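Side-chain contacts in gamma-D-glutamyl-L-lysine dipeptidyl-peptidase (Bacillus cereus ATCC 10987, PDB 3H41), which probably cleaves gamma-D-glutamyl-L-lysine bonds in murein peptides as a cysteine peptidase of the NlpC/P60 family, releasing the dipeptide L-Ala-gamma-D-Glu: residues A[112-117]-A[149-154]; A[126-131]-A[137-142]; A[158-163]-A[168-173]. All blocks are in the same frame, centred on the assembly; numbering follows the deposited sequence.

Interaction 1: A[112-117]-A[149-154]; sequences ADKTNE and PLLSED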
# COMPACT_ATOMS: atom_id res chain seq x y z
N ALA A 112 -4.13 -20.58 3.02
CA ALA A 112 -4.96 -20.50 1.80
C ALA A 112 -6.45 -20.80 2.10
O ALA A 112 -7.34 -20.10 1.62
CB ALA A 112 -4.42 -21.46 0.75
N ASP A 113 -6.72 -21.81 2.92
CA ASP A 113 -8.12 -22.15 3.29
C ASP A 113 -8.79 -21.09 4.17
O ASP A 113 -10.03 -21.01 4.22
CB ASP A 113 -8.17 -23.50 4.00
CG ASP A 113 -7.86 -24.65 3.07
OD1 ASP A 113 -8.06 -24.50 1.85
OD2 ASP A 113 -7.40 -25.70 3.57
N LYS A 114 -8.00 -20.30 4.89
CA LYS A 114 -8.55 -19.34 5.83
C LYS A 114 -8.61 -17.92 5.26
O LYS A 114 -8.95 -17.00 5.96
CB LYS A 114 -7.74 -19.37 7.13
CG LYS A 114 -7.97 -20.64 7.99
CD LYS A 114 -7.05 -20.62 9.23
CE LYS A 114 -7.56 -21.51 10.35
NZ LYS A 114 -8.75 -20.93 11.07
N THR A 115 -8.31 -17.78 3.96
CA THR A 115 -8.26 -16.46 3.31
C THR A 115 -9.60 -15.75 3.31
O THR A 115 -9.67 -14.53 3.20
CB THR A 115 -7.84 -16.57 1.83
OG1 THR A 115 -8.82 -17.32 1.11
CG2 THR A 115 -6.46 -17.23 1.69
N ASN A 116 -10.68 -16.52 3.37
CA ASN A 116 -12.03 -15.95 3.36
C ASN A 116 -12.69 -15.91 4.74
O ASN A 116 -13.90 -15.67 4.83
CB ASN A 116 -12.91 -16.73 2.37
CG ASN A 116 -12.55 -16.44 0.92
OD1 ASN A 116 -12.11 -17.34 0.19
ND2 ASN A 116 -12.69 -15.18 0.51
N GLU A 117 -11.90 -16.12 5.80
CA GLU A 117 -12.38 -16.08 7.17
C GLU A 117 -12.19 -14.68 7.75
O GLU A 117 -11.48 -13.86 7.14
CB GLU A 117 -11.67 -17.17 8.03
CG GLU A 117 -12.15 -18.61 7.70
CD GLU A 117 -11.58 -19.75 8.60
OE1 GLU A 117 -10.86 -19.47 9.62
OE2 GLU A 117 -11.88 -20.94 8.28
N PRO A 149 -5.67 -13.83 8.98
CA PRO A 149 -6.83 -14.50 9.60
C PRO A 149 -6.78 -14.51 11.13
O PRO A 149 -5.74 -14.78 11.73
CB PRO A 149 -6.72 -15.94 9.07
CG PRO A 149 -5.90 -15.86 7.84
CD PRO A 149 -4.96 -14.71 8.05
N LEU A 150 -7.92 -14.22 11.75
CA LEU A 150 -8.03 -14.18 13.19
C LEU A 150 -8.18 -15.61 13.68
O LEU A 150 -9.04 -16.34 13.18
CB LEU A 150 -9.26 -13.40 13.61
CG LEU A 150 -9.64 -13.31 15.09
CD1 LEU A 150 -8.59 -12.53 15.89
CD2 LEU A 150 -11.03 -12.66 15.20
N LEU A 151 -7.34 -16.00 14.64
CA LEU A 151 -7.50 -17.29 15.29
C LEU A 151 -8.21 -17.23 16.64
O LEU A 151 -9.00 -18.12 16.96
CB LEU A 151 -6.15 -17.97 15.43
CG LEU A 151 -5.36 -18.20 14.14
CD1 LEU A 151 -3.95 -18.63 14.49
CD2 LEU A 151 -6.04 -19.20 13.23
N SER A 152 -7.91 -16.21 17.44
CA SER A 152 -8.45 -16.07 18.79
C SER A 152 -8.13 -14.67 19.31
O SER A 152 -7.33 -13.96 18.73
CB SER A 152 -7.96 -17.17 19.76
OG SER A 152 -6.56 -17.12 20.00
N GLU A 153 -8.80 -14.29 20.38
CA GLU A 153 -8.68 -12.96 20.99
C GLU A 153 -8.71 -13.12 22.51
O GLU A 153 -9.54 -13.89 23.04
CB GLU A 153 -9.88 -12.12 20.59
CG GLU A 153 -9.90 -10.71 21.19
CD GLU A 153 -11.12 -9.92 20.79
OE1 GLU A 153 -12.00 -10.47 20.11
OE2 GLU A 153 -11.23 -8.73 21.16
N ASP A 154 -7.81 -12.44 23.21
CA ASP A 154 -7.94 -12.35 24.67
C ASP A 154 -8.08 -10.89 25.07
O ASP A 154 -8.37 -10.05 24.22
CB ASP A 154 -6.78 -13.05 25.36
CG ASP A 154 -5.43 -12.43 25.05
OD1 ASP A 154 -5.38 -11.22 24.74
OD2 ASP A 154 -4.41 -13.15 25.15
O HOH W 1 -9.05 -18.24 11.39
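Lys114 carries this contact, laying the root of its side chain on Pro149 and its end on Leu151. CB of Lys114 rests against the pyrrolidine ring, 4.0 Å from CG of Pro149, and the same ring carbon lies 3.8 Å from the carbonyl O of Lys114. Farther out, the lysine chain passes Leu151 at about a right angle and one methyl is met, with CE of Lys114 4.0 Å from CD2 of Leu151; the ammonium NZ of Lys114 only passes that same CD2 at 3.9 Å. The bend in the last torsion of Lys114 (chi4 -74°) turns the ammonium aside, toward Glu117.

Polar contacts gather on that ammonium. Lys114 NZ forms a salt bridge of 2.9 Å with OE1 of Glu117, approaching on the syn side of the carboxylate and 20° out of its plane. Lys114 NZ also donates to water 1 at 2.7 Å, and that water can donate to O of Leu150 at 2.6 Å, linking the two segments.

A backbone bond from N of Glu117 to O of Lys114 (3.1 Å) closes a type I beta turn at the end of helix 109-113, bringing the two residues together. On strand 147-153 a classic beta bulge sets Leu151 and Ser152 against the single Arg159 of the next strand. The arrangement joins a helix-ending turn to a bulged strand of the second SH3-type domain.

Interaction 2: A[126-131]-A[137-142]; sequences TAILYI and HKSLEV. With PO4 (phosphate ion), chain D.
Thr126 OG1 donates to OE2 of Glu141 at 2.7 Å, on the carboxylate's anti lone pair. Trp40 NE1, on helix 39-45, is a second partner of that oxygen, so the carboxylate ties strand and helix together. The extended glutamate (CG anti to the backbone N, chi1 -176°) reaches toward the start of strand 126-131.

Ala127 pairs with Val142 through two backbone bonds, the straighter from N of Val142 to O of Ala127 (N-H...O 169°). Ile128, on the face of Glu141, presses CD1 3.6 Å from CB of Glu141 while CG2 leans on CB of Ser139. Leu129 turns to the other face and crosses Val142 at about a right angle, CD1 of Leu129 lying 3.7 Å from CG1 of Val142. N of Leu129 donates to O of Leu140 at 2.8 Å, and N of Leu140 donates back. The Tyr130 ring brushes CB of Ser139 and also meets the ring of Trp169, planes at about 35°.

Ile131 N donates to O of Lys138 at 3.0 Å, and its CD1 touches CB of Lys138 before the extended lysine leads away. Water 3 joins the two residues' carbonyl oxygens. Lys138 NZ donates to O3 of a phosphate at 3.0 Å, probably from the crystallisation liquor and also bound by Ser134, Lys136 and Gln166. This is an antiparallel beta hairpin whose strand 139-143 edges the sheet of the second SH3-type domain.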
# COMPACT_ATOMS: atom_id res chain seq x y z
N THR A 126 2.74 1.23 11.42
CA THR A 126 3.25 -0.13 11.48
C THR A 126 2.98 -0.67 12.89
O THR A 126 2.63 0.08 13.81
CB THR A 126 4.76 -0.23 11.19
OG1 THR A 126 5.53 0.41 12.23
CG2 THR A 126 5.14 0.34 9.80
N ALA A 127 3.13 -1.97 13.05
CA ALA A 127 2.98 -2.60 14.37
C ALA A 127 3.86 -3.81 14.43
O ALA A 127 4.20 -4.35 13.37
CB ALA A 127 1.51 -3.04 14.58
N ILE A 128 4.19 -4.28 15.64
CA ILE A 128 4.96 -5.52 15.83
C ILE A 128 4.04 -6.75 16.06
O ILE A 128 3.16 -6.74 16.92
CB ILE A 128 6.01 -5.39 16.97
CG1 ILE A 128 6.86 -4.13 16.78
CG2 ILE A 128 6.97 -6.72 17.09
CD1 ILE A 128 7.61 -4.05 15.43
N LEU A 129 4.26 -7.77 15.24
CA LEU A 129 3.67 -9.11 15.43
C LEU A 129 4.70 -9.98 16.12
O LEU A 129 5.88 -9.95 15.71
CB LEU A 129 3.35 -9.76 14.08
CG LEU A 129 2.08 -9.38 13.37
CD1 LEU A 129 2.00 -10.12 12.07
CD2 LEU A 129 0.93 -9.72 14.26
N TYR A 130 4.27 -10.75 17.12
CA TYR A 130 5.14 -11.68 17.87
C TYR A 130 4.79 -13.10 17.50
O TYR A 130 3.66 -13.50 17.69
CB TYR A 130 4.99 -11.50 19.40
CG TYR A 130 5.22 -10.05 19.77
CD1 TYR A 130 6.52 -9.54 19.89
CD2 TYR A 130 4.16 -9.18 19.94
CE1 TYR A 130 6.73 -8.21 20.19
CE2 TYR A 130 4.38 -7.81 20.21
CZ TYR A 130 5.68 -7.35 20.34
OH TYR A 130 5.96 -6.04 20.61
N ILE A 131 5.75 -13.83 16.96
CA ILE A 131 5.50 -15.21 16.51
C ILE A 131 5.56 -16.06 17.78
O ILE A 131 6.51 -15.99 18.56
CB ILE A 131 6.50 -15.68 15.46
CG1 ILE A 131 6.56 -14.67 14.28
CG2 ILE A 131 6.13 -17.10 14.90
CD1 ILE A 131 7.34 -15.18 13.02
N HIS A 137 12.04 -17.21 18.94
CA HIS A 137 11.33 -16.01 19.40
C HIS A 137 11.43 -14.86 18.39
O HIS A 137 11.85 -13.74 18.72
CB HIS A 137 11.81 -15.62 20.78
CG HIS A 137 11.58 -16.68 21.81
ND1 HIS A 137 10.32 -16.97 22.30
CD2 HIS A 137 12.43 -17.54 22.41
CE1 HIS A 137 10.42 -17.96 23.18
NE2 HIS A 137 11.68 -18.32 23.26
N LYS A 138 11.03 -15.16 17.16
CA LYS A 138 10.96 -14.19 16.08
C LYS A 138 9.75 -13.25 16.21
O LYS A 138 8.75 -13.51 16.90
CB LYS A 138 10.93 -14.89 14.74
CG LYS A 138 12.10 -15.79 14.50
CD LYS A 138 12.16 -16.27 13.08
CE LYS A 138 13.41 -17.08 12.88
NZ LYS A 138 13.55 -17.60 11.53
N SER A 139 9.88 -12.12 15.53
CA SER A 139 8.85 -11.12 15.49
C SER A 139 8.93 -10.43 14.13
O SER A 139 9.89 -10.66 13.39
CB SER A 139 9.05 -10.10 16.62
OG SER A 139 10.35 -9.49 16.56
N LEU A 140 7.92 -9.65 13.77
CA LEU A 140 7.87 -9.01 12.45
C LEU A 140 7.18 -7.66 12.57
O LEU A 140 6.06 -7.55 13.11
CB LEU A 140 7.09 -9.88 11.45
CG LEU A 140 7.00 -9.37 10.02
CD1 LEU A 140 8.44 -9.27 9.43
CD2 LEU A 140 6.14 -10.31 9.18
N GLU A 141 7.83 -6.62 12.06
CA GLU A 141 7.16 -5.33 11.95
C GLU A 141 6.29 -5.33 10.68
O GLU A 141 6.81 -5.43 9.56
CB GLU A 141 8.17 -4.19 11.90
CG GLU A 141 7.49 -2.82 11.89
CD GLU A 141 8.48 -1.64 11.87
OE1 GLU A 141 9.70 -1.86 11.83
OE2 GLU A 141 8.03 -0.48 11.93
N VAL A 142 4.98 -5.13 10.84
CA VAL A 142 4.05 -5.20 9.72
C VAL A 142 3.41 -3.82 9.46
O VAL A 142 3.28 -2.98 10.38
CB VAL A 142 2.97 -6.26 9.92
CG1 VAL A 142 3.61 -7.67 9.86
CG2 VAL A 142 2.22 -6.07 11.25
P PO4 D . 11.05 -19.92 13.76
O1 PO4 D . 10.49 -21.32 13.80
O2 PO4 D . 12.27 -19.87 14.70
O3 PO4 D . 11.51 -19.67 12.34
O4 PO4 D . 10.03 -18.92 14.19
O HOH W 2 7.46 -16.49 21.07
O HOH W 3 8.48 -13.85 19.61

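Interaction 3: A[158-163]-A[168-173]; sequences YRVLLP and AWLRKN
Ala168 opens the pairing with Val160: N of Val160 donates to O of Ala168 at 2.8 Å (N-H...O 171°), and N of Ala168 returns a bond to O of Val160. The methyl of Ala168 is covered by Leu162, whose CG lies 4.0 Å from CB of Ala168 with both end methyls scarcely farther.

Trp169 sits opposite Arg159 in a non-hydrogen-bonded pair. CA of Trp169 approaches O of Tyr158 at 3.2 Å in a CA-H...O contact, while the indole leads away to meet the ring of Tyr130. Leu170 turns back to the face of Val160; its CG lies between the backbone N and the carbonyl carbon (chi1 62°), which brings CD2 of Leu170 crosswise to within 4.1 Å of CG1 of Val160. Leu170 pairs with Tyr158 by two backbone bonds, N of Tyr158 reaching O of Leu170 at 3.0 Å.

Lys172 crosses Tyr158 at about a right angle and sets one methylene over the ring face, offset toward the rim. CG of Lys172 stands 4.1 Å from the Tyr158 ring centroid, 15° off the normal, a CH-pi contact; the edge of the same ring faces CG of Leu170. The lysine is thus divided: one methylene packs on a buried ring, while NZ forms a salt bridge with OE2 of Glu153 on strand 147-153, which probably balances its charge, and a hydrogen bond to O of Asp154.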
# COMPACT_ATOMS: atom_id res chain seq x y z
N TYR A 158 -4.81 -10.05 19.76
CA TYR A 158 -5.42 -10.92 18.78
C TYR A 158 -4.35 -11.92 18.40
O TYR A 158 -3.17 -11.54 18.27
CB TYR A 158 -5.78 -10.18 17.50
CG TYR A 158 -6.72 -9.01 17.65
CD1 TYR A 158 -8.05 -9.21 17.97
CD2 TYR A 158 -6.28 -7.71 17.44
CE1 TYR A 158 -8.92 -8.14 18.09
CE2 TYR A 158 -7.16 -6.62 17.56
CZ TYR A 158 -8.47 -6.85 17.89
OH TYR A 158 -9.35 -5.80 18.01
N ARG A 159 -4.74 -13.18 18.23
CA ARG A 159 -3.89 -14.17 17.60
C ARG A 159 -4.27 -14.35 16.15
O ARG A 159 -5.47 -14.42 15.79
CB ARG A 159 -4.00 -15.48 18.39
CG ARG A 159 -2.99 -16.53 18.02
CD ARG A 159 -2.93 -17.60 19.14
NE ARG A 159 -1.65 -18.27 19.17
CZ ARG A 159 -1.48 -19.58 19.23
NH1 ARG A 159 -2.53 -20.40 19.28
NH2 ARG A 159 -0.25 -20.09 19.27
N VAL A 160 -3.25 -14.41 15.28
CA VAL A 160 -3.48 -14.53 13.87
C VAL A 160 -2.59 -15.60 13.23
O VAL A 160 -1.57 -16.00 13.79
CB VAL A 160 -3.21 -13.16 13.15
CG1 VAL A 160 -4.15 -12.09 13.68
CG2 VAL A 160 -1.72 -12.76 13.34
N LEU A 161 -2.95 -16.01 12.03
CA LEU A 161 -2.18 -16.96 11.25
C LEU A 161 -1.34 -16.23 10.16
O LEU A 161 -1.87 -15.42 9.42
CB LEU A 161 -3.12 -17.95 10.56
CG LEU A 161 -2.44 -19.12 9.84
CD1 LEU A 161 -1.76 -20.08 10.84
CD2 LEU A 161 -3.42 -19.87 8.95
N LEU A 162 -0.05 -16.51 10.14
CA LEU A 162 0.88 -15.98 9.13
C LEU A 162 0.84 -16.81 7.83
O LEU A 162 0.48 -17.99 7.83
CB LEU A 162 2.31 -15.99 9.67
CG LEU A 162 2.47 -15.15 10.92
CD1 LEU A 162 3.91 -15.22 11.39
CD2 LEU A 162 2.00 -13.72 10.65
N PRO A 163 1.23 -16.20 6.70
CA PRO A 163 1.15 -16.92 5.42
C PRO A 163 2.02 -18.18 5.35
O PRO A 163 1.78 -19.06 4.53
CB PRO A 163 1.61 -15.87 4.38
CG PRO A 163 1.87 -14.64 5.08
CD PRO A 163 1.50 -14.77 6.53
N ALA A 168 0.98 -16.07 15.42
CA ALA A 168 1.53 -14.83 15.93
C ALA A 168 0.46 -14.06 16.65
O ALA A 168 -0.76 -14.31 16.49
CB ALA A 168 2.06 -13.97 14.77
N TRP A 169 0.89 -13.03 17.36
CA TRP A 169 -0.06 -12.18 18.05
C TRP A 169 0.36 -10.71 18.03
O TRP A 169 1.54 -10.41 17.85
CB TRP A 169 -0.24 -12.67 19.46
CG TRP A 169 0.91 -12.45 20.42
CD1 TRP A 169 1.94 -13.30 20.69
CD2 TRP A 169 1.06 -11.33 21.28
NE1 TRP A 169 2.75 -12.75 21.66
CE2 TRP A 169 2.23 -11.53 22.03
CE3 TRP A 169 0.34 -10.12 21.45
CZ2 TRP A 169 2.70 -10.59 22.99
CZ3 TRP A 169 0.81 -9.18 22.39
CH2 TRP A 169 1.98 -9.43 23.16
N LEU A 170 -0.63 -9.83 18.16
CA LEU A 170 -0.40 -8.39 18.25
C LEU A 170 -1.29 -7.79 19.32
O LEU A 170 -2.35 -8.33 19.64
CB LEU A 170 -0.62 -7.66 16.93
CG LEU A 170 -1.99 -7.69 16.30
CD1 LEU A 170 -2.13 -6.50 15.32
CD2 LEU A 170 -2.23 -9.04 15.61
N ARG A 171 -0.85 -6.67 19.89
CA ARG A 171 -1.69 -5.94 20.84
C ARG A 171 -2.97 -5.51 20.18
O ARG A 171 -2.96 -5.11 19.02
CB ARG A 171 -0.95 -4.73 21.39
CG ARG A 171 0.14 -5.03 22.39
CD ARG A 171 -0.45 -5.19 23.78
NE ARG A 171 0.56 -5.63 24.73
CZ ARG A 171 0.43 -5.65 26.05
NH1 ARG A 171 -0.72 -5.31 26.64
NH2 ARG A 171 1.43 -6.12 26.80
N LYS A 172 -4.06 -5.59 20.94
CA LYS A 172 -5.36 -5.15 20.44
C LYS A 172 -5.41 -3.71 19.92
O LYS A 172 -6.22 -3.40 19.05
CB LYS A 172 -6.38 -5.29 21.55
CG LYS A 172 -7.00 -6.62 21.62
CD LYS A 172 -7.98 -6.63 22.80
CE LYS A 172 -9.13 -7.51 22.51
NZ LYS A 172 -9.81 -7.91 23.77
N ASN A 173 -4.62 -2.83 20.51
CA ASN A 173 -4.61 -1.44 20.09
C ASN A 173 -3.96 -1.26 18.70
O ASN A 173 -4.06 -0.18 18.10
CB ASN A 173 -3.86 -0.58 21.09
CG ASN A 173 -4.65 -0.31 22.37
OD1 ASN A 173 -5.88 -0.18 22.35
ND2 ASN A 173 -3.94 -0.19 23.49

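All three contacts reach one antiparallel sheet, and interaction 3 lies between the others, its centre about 10 Å from that of interaction 1 and about 9 Å from that of interaction 2. Strands 147-153 and 157-161 join it to interaction 1, with N of Leu151 2.7 Å from O of Arg159. Strands 126-131 and 167-171 join it to interaction 2: O of Tyr130 lies 2.8 Å from N of Trp169, and CD2 of Leu129 packs 3.5 Å from CD2 of Leu170. Interactions 1 and 2 do not touch, their nearest atoms being about 9 Å apart. The whole group is remote from the L-Ala-gamma-D-Glu pocket and its probable nucleophile, Cys216.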